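Local coordinates for protein Myo-inositol 2-dehydrogenase (Thermotoga maritima, PDB 3EZY) that catalyses the NAD-dependent oxidation of myo-inositol to scyllo-inosose and thus probably serves myo-inositol degradation, at residues R128-L133 with F178-Y183; H146-T151 with L217-G222; Y183-E188 with S221-V226. All blocks are in the same frame, centred on the assembly; numbering follows the deposited sequence.

Contact 1 of 3, residues R128-L133 with F178-Y183; sequences RNFKKL and FDMARY
Met180 lays its thioether against the benzyl group of Phe130, a Met-aromatic contact between two helices, 128-138 and 174-185, that belong to the C-terminal alpha/beta domain of the Gfo/Idh/MocA fold. The sulfur, Met180 SD, stops 4.1 Å from Phe130 CB and so meets the root of the side chain before it meets the ring. Met180 SD is 5.3 Å from the centroid of the Phe130 ring and 44° off its normal, and the methyl CE also lies obliquely to the ring. The Met180 chain owes this reach to its shape: CG stands anti to the backbone N (chi1 -169°), the bend at chi2 then brings SD to Phe130, and the further bend at chi3 sets the methyl CE. Beneath the pair lies the large mixed sheet, where Ile241 of strand 238-245 touches both Phe130 and Met180. The example illustrates how two helices can share a sheet while touching each other through few side chains, for their backbones stay well apart, with CA of Phe130 8.6 Å from CA of Met180. One residue on from Phe130 and about a turn on from Met180, a second overlap forms at the less buried margin. Tyr183 reaches across with its phenol, crossing Lys131 obliquely, and touches the aliphatic part of that lysine, whose ammonium end forms a salt bridge with Glu135 of its own helix. The ring of Tyr183 also makes a cation-pi contact with Lys134. Tyr183 OH comes to 4.1 Å from Lys131 CG and 4.2 Å from Lys131 CA, a van der Waals approach rather than a hydrogen bond.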
# COMPACT_ATOMS: atom_id res chain seq x y z
N ARG A 128 20.13 0.69 -0.83
CA ARG A 128 19.72 0.21 0.49
C ARG A 128 18.59 -0.83 0.44
O ARG A 128 18.56 -1.72 1.29
CB ARG A 128 19.32 1.37 1.43
CG ARG A 128 18.12 2.14 0.92
CD ARG A 128 17.94 3.50 1.61
NE ARG A 128 17.26 3.38 2.89
CZ ARG A 128 17.87 3.45 4.08
NH1 ARG A 128 17.14 3.33 5.20
NH2 ARG A 128 19.19 3.64 4.16
N ASN A 129 17.66 -0.72 -0.53
CA ASN A 129 16.58 -1.71 -0.62
C ASN A 129 17.02 -3.09 -1.12
O ASN A 129 16.64 -4.10 -0.55
CB ASN A 129 15.48 -1.13 -1.51
CG ASN A 129 14.99 0.21 -0.99
OD1 ASN A 129 14.66 0.31 0.16
ND2 ASN A 129 15.02 1.25 -1.82
N PHE A 130 17.81 -3.13 -2.19
CA PHE A 130 18.31 -4.42 -2.72
C PHE A 130 19.23 -5.16 -1.75
O PHE A 130 19.20 -6.40 -1.61
CB PHE A 130 19.04 -4.17 -4.04
CG PHE A 130 18.19 -3.45 -5.10
CD1 PHE A 130 16.79 -3.58 -5.12
CD2 PHE A 130 18.81 -2.72 -6.12
CE1 PHE A 130 16.02 -2.97 -6.12
CE2 PHE A 130 18.05 -2.05 -7.13
CZ PHE A 130 16.65 -2.17 -7.12
N LYS A 131 20.09 -4.38 -1.11
CA LYS A 131 20.97 -4.92 -0.06
C LYS A 131 20.21 -5.57 1.10
O LYS A 131 20.56 -6.65 1.57
CB LYS A 131 21.87 -3.80 0.48
CG LYS A 131 22.88 -4.23 1.55
CD LYS A 131 24.01 -3.18 1.57
CE LYS A 131 24.68 -3.04 2.95
NZ LYS A 131 24.97 -4.34 3.56
N LYS A 132 19.19 -4.89 1.60
CA LYS A 132 18.40 -5.44 2.67
C LYS A 132 17.72 -6.74 2.22
O LYS A 132 17.64 -7.72 2.98
CB LYS A 132 17.37 -4.39 3.15
CG LYS A 132 16.35 -4.97 4.10
CD LYS A 132 16.59 -4.67 5.60
CE LYS A 132 18.02 -4.47 5.99
NZ LYS A 132 18.11 -4.40 7.50
N LEU A 133 17.26 -6.77 0.96
CA LEU A 133 16.63 -7.98 0.44
C LEU A 133 17.67 -9.11 0.32
O LEU A 133 17.40 -10.25 0.71
CB LEU A 133 16.00 -7.71 -0.94
CG LEU A 133 15.22 -8.89 -1.54
CD1 LEU A 133 14.02 -8.43 -2.39
CD2 LEU A 133 16.14 -9.78 -2.38
N PHE A 178 22.20 -9.33 -14.31
CA PHE A 178 22.95 -10.59 -14.17
C PHE A 178 23.79 -10.56 -12.89
O PHE A 178 23.85 -11.55 -12.18
CB PHE A 178 23.88 -10.80 -15.37
CG PHE A 178 23.19 -11.04 -16.67
CD1 PHE A 178 22.19 -11.99 -16.80
CD2 PHE A 178 23.58 -10.31 -17.80
CE1 PHE A 178 21.60 -12.26 -18.06
CE2 PHE A 178 23.01 -10.54 -19.04
CZ PHE A 178 21.99 -11.53 -19.18
N ASP A 179 24.46 -9.44 -12.60
CA ASP A 179 25.23 -9.35 -11.37
C ASP A 179 24.27 -9.44 -10.17
O ASP A 179 24.54 -10.15 -9.18
CB ASP A 179 26.03 -8.03 -11.30
CG ASP A 179 26.81 -7.91 -9.99
OD1 ASP A 179 27.81 -8.67 -9.81
OD2 ASP A 179 26.36 -7.13 -9.10
N MET A 180 23.14 -8.73 -10.26
CA MET A 180 22.20 -8.73 -9.13
C MET A 180 21.70 -10.16 -8.84
O MET A 180 21.56 -10.61 -7.66
CB MET A 180 21.04 -7.78 -9.41
CG MET A 180 20.13 -7.48 -8.20
SD MET A 180 20.82 -6.84 -6.64
CE MET A 180 21.94 -5.64 -7.37
N ALA A 181 21.42 -10.87 -9.92
CA ALA A 181 20.99 -12.26 -9.82
C ALA A 181 21.95 -13.12 -9.03
O ALA A 181 21.52 -13.89 -8.17
CB ALA A 181 20.76 -12.86 -11.25
N ARG A 182 23.25 -13.05 -9.36
CA ARG A 182 24.27 -13.82 -8.69
C ARG A 182 24.38 -13.36 -7.24
O ARG A 182 24.48 -14.17 -6.34
CB ARG A 182 25.64 -13.63 -9.36
CG ARG A 182 25.68 -14.20 -10.79
CD ARG A 182 27.07 -14.03 -11.43
NE ARG A 182 28.11 -14.74 -10.69
CZ ARG A 182 29.08 -14.17 -9.98
NH1 ARG A 182 29.17 -12.85 -9.88
NH2 ARG A 182 29.97 -14.95 -9.35
N TYR A 183 24.37 -12.05 -7.03
CA TYR A 183 24.51 -11.49 -5.70
C TYR A 183 23.34 -11.88 -4.79
O TYR A 183 23.55 -12.24 -3.62
CB TYR A 183 24.53 -10.00 -5.85
CG TYR A 183 24.55 -9.17 -4.60
CD1 TYR A 183 25.61 -9.24 -3.68
CD2 TYR A 183 23.55 -8.23 -4.39
CE1 TYR A 183 25.63 -8.42 -2.56
CE2 TYR A 183 23.55 -7.42 -3.30
CZ TYR A 183 24.58 -7.52 -2.40
OH TYR A 183 24.52 -6.68 -1.33

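Contact 2 of 3, residues H146-T151 with L217-G222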
# COMPACT_ATOMS: atom_id res chain seq x y z
N HIS A 146 13.39 -20.45 -4.89
CA HIS A 146 12.88 -21.21 -6.03
C HIS A 146 12.81 -20.35 -7.30
O HIS A 146 13.21 -20.76 -8.39
CB HIS A 146 11.49 -21.76 -5.67
CG HIS A 146 11.53 -22.89 -4.66
ND1 HIS A 146 10.40 -23.57 -4.26
CD2 HIS A 146 12.57 -23.47 -4.02
CE1 HIS A 146 10.73 -24.50 -3.37
NE2 HIS A 146 12.05 -24.46 -3.21
N VAL A 147 12.30 -19.13 -7.17
CA VAL A 147 12.15 -18.28 -8.36
C VAL A 147 12.58 -16.86 -8.08
O VAL A 147 12.18 -16.26 -7.07
CB VAL A 147 10.68 -18.23 -8.79
CG1 VAL A 147 10.49 -17.23 -9.99
CG2 VAL A 147 10.22 -19.60 -9.16
N LEU A 148 13.39 -16.32 -8.99
CA LEU A 148 13.84 -14.92 -8.95
C LEU A 148 13.11 -14.13 -10.02
O LEU A 148 13.03 -14.58 -11.17
CB LEU A 148 15.35 -14.81 -9.25
CG LEU A 148 16.01 -13.42 -9.41
CD1 LEU A 148 15.97 -12.59 -8.13
CD2 LEU A 148 17.49 -13.53 -9.95
N ARG A 149 12.67 -12.93 -9.68
CA ARG A 149 12.15 -12.01 -10.68
C ARG A 149 12.81 -10.63 -10.56
O ARG A 149 12.83 -10.05 -9.46
CB ARG A 149 10.67 -11.82 -10.47
CG ARG A 149 10.07 -10.82 -11.41
CD ARG A 149 9.71 -9.48 -10.77
NE ARG A 149 9.06 -8.60 -11.76
CZ ARG A 149 7.73 -8.44 -11.88
NH1 ARG A 149 6.89 -9.12 -11.07
NH2 ARG A 149 7.24 -7.61 -12.83
N ILE A 150 13.31 -10.12 -11.68
CA ILE A 150 13.86 -8.77 -11.72
C ILE A 150 13.25 -8.02 -12.88
O ILE A 150 13.21 -8.49 -14.02
CB ILE A 150 15.40 -8.79 -11.88
CG1 ILE A 150 16.06 -9.52 -10.69
CG2 ILE A 150 15.96 -7.34 -12.12
CD1 ILE A 150 17.58 -9.69 -10.84
N THR A 151 12.77 -6.82 -12.60
CA THR A 151 12.32 -5.93 -13.66
C THR A 151 13.21 -4.74 -13.56
O THR A 151 13.38 -4.20 -12.47
CB THR A 151 10.87 -5.50 -13.39
OG1 THR A 151 10.03 -6.65 -13.50
CG2 THR A 151 10.42 -4.38 -14.36
N LEU A 217 16.92 -17.47 -16.52
CA LEU A 217 18.14 -17.98 -15.92
C LEU A 217 17.81 -19.31 -15.25
O LEU A 217 16.81 -19.42 -14.56
CB LEU A 217 18.65 -17.04 -14.83
CG LEU A 217 18.71 -15.55 -15.16
CD1 LEU A 217 19.09 -14.76 -13.88
CD2 LEU A 217 19.72 -15.30 -16.28
N ARG A 218 18.65 -20.32 -15.47
CA ARG A 218 18.63 -21.53 -14.68
C ARG A 218 19.89 -21.56 -13.81
O ARG A 218 21.06 -21.59 -14.31
CB ARG A 218 18.54 -22.78 -15.55
CG ARG A 218 18.90 -24.03 -14.79
CD ARG A 218 18.73 -25.29 -15.64
NE ARG A 218 17.32 -25.59 -15.86
CZ ARG A 218 16.57 -26.31 -15.03
NH1 ARG A 218 17.09 -26.81 -13.91
NH2 ARG A 218 15.30 -26.52 -15.32
N PHE A 219 19.67 -21.57 -12.51
CA PHE A 219 20.77 -21.62 -11.55
C PHE A 219 21.20 -23.05 -11.23
O PHE A 219 20.45 -24.02 -11.42
CB PHE A 219 20.36 -20.95 -10.25
CG PHE A 219 20.08 -19.48 -10.39
CD1 PHE A 219 21.10 -18.55 -10.17
CD2 PHE A 219 18.79 -19.04 -10.74
CE1 PHE A 219 20.84 -17.18 -10.25
CE2 PHE A 219 18.51 -17.69 -10.85
CZ PHE A 219 19.53 -16.75 -10.61
N LYS A 220 22.41 -23.17 -10.70
CA LYS A 220 22.99 -24.46 -10.32
C LYS A 220 22.03 -25.34 -9.51
O LYS A 220 21.93 -26.52 -9.76
CB LYS A 220 24.27 -24.18 -9.54
CG LYS A 220 24.99 -25.39 -9.00
CD LYS A 220 26.29 -24.91 -8.31
CE LYS A 220 26.75 -25.87 -7.22
NZ LYS A 220 27.11 -27.19 -7.87
N SER A 221 21.30 -24.74 -8.56
CA SER A 221 20.36 -25.47 -7.69
C SER A 221 19.07 -25.93 -8.40
O SER A 221 18.27 -26.65 -7.81
CB SER A 221 19.97 -24.59 -6.49
OG SER A 221 19.13 -23.50 -6.91
N GLY A 222 18.85 -25.48 -9.63
CA GLY A 222 17.55 -25.69 -10.29
C GLY A 222 16.56 -24.54 -10.10
O GLY A 222 15.53 -24.50 -10.75
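Leu148 and Phe219 meet over one face of the large mixed beta-sheet, on strands that are not neighbours: strand 224-230 runs between 145-153 and 212-219. The contact is wholly apolar. Leu148 CD2 comes to 3.9 Å from Phe219 CZ, arriving at the ring edge close to its plane, and the two side chains cross at about a right angle. The same methyl lies 4.4 Å from Leu217 CD1, so one branch of Leu148 serves both partners. Setting CG anti to the backbone N (chi1 174°) carries Leu148 CD2 towards Phe219. On the intervening strand Gly225, between Leu224 and Val226, whose backbones bond to that of Leu148, has no side chain to put between Leu148 and Phe219. Ala181 of helix 174-185 packs onto both leucines and Met185 onto Phe219, covering this face of the sheet.

Polar interactions belong to the other face, turned to the third subunit. There Arg149 grips Thr151 OG1 side-on, both nitrogens converging on one oxygen that lies 7° from the guanidinium plane. Thr151 OG1 is also bonded to Asp228, and Arg149 forms a salt bridge with Glu242 of the third subunit.

Backbone features frame the ends. His146 and Val147 form a classic beta bulge opposite Phe244, while a type I turn leads from Phe219 towards strand 224-230, closed by Gly222 N donating to Phe219 O at 2.8 Å.

Contact 3 of 3, residues Y183-E188 with S221-V226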
# COMPACT_ATOMS: atom_id res chain seq x y z
N TYR A 183 24.37 -12.05 -7.03
CA TYR A 183 24.51 -11.49 -5.70
C TYR A 183 23.34 -11.88 -4.79
O TYR A 183 23.55 -12.24 -3.62
CB TYR A 183 24.53 -10.00 -5.85
CG TYR A 183 24.55 -9.17 -4.60
CD1 TYR A 183 25.61 -9.24 -3.68
CD2 TYR A 183 23.55 -8.23 -4.39
CE1 TYR A 183 25.63 -8.42 -2.56
CE2 TYR A 183 23.55 -7.42 -3.30
CZ TYR A 183 24.58 -7.52 -2.40
OH TYR A 183 24.52 -6.68 -1.33
N ILE A 184 22.13 -11.80 -5.32
CA ILE A 184 20.94 -12.13 -4.51
C ILE A 184 20.83 -13.64 -4.26
O ILE A 184 20.52 -14.06 -3.16
CB ILE A 184 19.62 -11.68 -5.19
CG1 ILE A 184 19.58 -10.15 -5.43
CG2 ILE A 184 18.37 -12.22 -4.42
CD1 ILE A 184 19.64 -9.29 -4.23
N MET A 185 21.08 -14.45 -5.28
CA MET A 185 20.80 -15.88 -5.17
C MET A 185 21.93 -16.69 -4.55
O MET A 185 21.69 -17.82 -4.11
CB MET A 185 20.37 -16.49 -6.50
CG MET A 185 19.00 -15.94 -7.04
SD MET A 185 17.48 -16.23 -6.07
CE MET A 185 17.02 -17.70 -6.97
N GLY A 186 23.14 -16.13 -4.52
CA GLY A 186 24.24 -16.75 -3.83
C GLY A 186 24.74 -17.99 -4.55
O GLY A 186 25.41 -18.83 -3.95
N GLU A 187 24.43 -18.11 -5.84
CA GLU A 187 24.92 -19.23 -6.64
C GLU A 187 25.02 -18.83 -8.08
O GLU A 187 24.54 -17.75 -8.48
CB GLU A 187 24.01 -20.46 -6.53
CG GLU A 187 22.57 -20.13 -6.88
CD GLU A 187 21.68 -21.37 -7.01
OE1 GLU A 187 22.15 -22.40 -7.56
OE2 GLU A 187 20.49 -21.27 -6.62
N GLU A 188 25.63 -19.70 -8.87
CA GLU A 188 25.89 -19.42 -10.26
C GLU A 188 24.75 -19.79 -11.16
O GLU A 188 23.98 -20.73 -10.88
CB GLU A 188 27.18 -20.13 -10.74
CG GLU A 188 28.45 -19.69 -9.95
CD GLU A 188 28.82 -18.22 -10.18
OE1 GLU A 188 28.38 -17.61 -11.18
OE2 GLU A 188 29.57 -17.67 -9.36
N SER A 221 21.30 -24.74 -8.56
CA SER A 221 20.36 -25.47 -7.69
C SER A 221 19.07 -25.93 -8.40
O SER A 221 18.27 -26.65 -7.81
CB SER A 221 19.97 -24.59 -6.49
OG SER A 221 19.13 -23.50 -6.91
N GLY A 222 18.85 -25.48 -9.63
CA GLY A 222 17.55 -25.69 -10.29
C GLY A 222 16.56 -24.54 -10.10
O GLY A 222 15.53 -24.50 -10.75
N ALA A 223 16.86 -23.62 -9.19
CA ALA A 223 16.07 -22.37 -9.08
C ALA A 223 16.04 -21.72 -10.47
O ALA A 223 16.96 -21.92 -11.29
CB ALA A 223 16.73 -21.44 -8.07
N LEU A 224 14.97 -21.01 -10.77
CA LEU A 224 14.83 -20.28 -12.03
C LEU A 224 14.70 -18.78 -11.81
O LEU A 224 14.20 -18.33 -10.80
CB LEU A 224 13.59 -20.78 -12.78
CG LEU A 224 13.63 -22.27 -13.05
CD1 LEU A 224 12.24 -22.80 -13.38
CD2 LEU A 224 14.67 -22.61 -14.15
N GLY A 225 15.09 -17.99 -12.79
CA GLY A 225 14.85 -16.56 -12.68
C GLY A 225 14.47 -15.98 -14.01
O GLY A 225 14.73 -16.58 -15.07
N VAL A 226 13.84 -14.80 -13.96
CA VAL A 226 13.39 -14.12 -15.17
C VAL A 226 13.70 -12.64 -14.99
O VAL A 226 13.31 -12.00 -14.00
CB VAL A 226 11.85 -14.19 -15.40
CG1 VAL A 226 11.51 -13.43 -16.73
CG2 VAL A 226 11.33 -15.63 -15.48
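Glu187 spans the gap to Ser221 with a side chain that starts cramped and then straightens. From CB, CG is placed between the backbone N and the carbonyl carbon (chi1 55°), the crowded position, and the chain runs extended from there. On the way CD packs beside CB of Phe219. The carboxylate then divides its work. OE1 accepts from the backbone N-H of Ser221 at 2.7 Å, with an N-H...O angle of 149°, and OE2 accepts from the hydroxyl Ser221 OG at 2.6 Å. Both oxygens use their syn lone pairs, so the carboxylate holds one residue in a two-pronged grip that fixes its own rotation. Ser221 OG in turn accepts from Ala223 N at 3.2 Å, forming an ST turn in the beta hairpin that joins strands 212-219 and 224-230. The glutamate stands just past the end of helix 174-185, which Gly186 leaves with positive phi, and the bonds thereby tie that helix exit to the hairpin turn. With an alanine here, Ser221 would probably lose the acceptors of its N-H and of its hydroxyl, leaving OG with only the bond from Ala223 N among those described. Glu187 OE2 also lies near the methyl of Ala223. Against the same methyl packs the helix's last turn: Met185 CE is 3.9 Å from Ala223 CB.

From the N-terminal side, helix 128-138 opens contact 1 and strand 145-153, next in the chain, opens contact 2. Contact 1 closes when helix 174-185 arrives, 45 residues on. Tyr183, the last residue of segment 178-183, also begins the first segment of contact 3, so contacts 1 and 3 stand in series on one helix. Contact 2 closes later, on 217-222, and therefore crosses contact 1; contact 3 opens within contact 2's loop and closes on 221-226, which overlaps the closing segment of contact 2 at Ser221 and Gly222. Together they join two helices to the mixed sheet of the C-terminal domain. Arg182 of contact 1 bridges to Glu188 of contact 3, while Phe178 packs on Leu217 of contact 2.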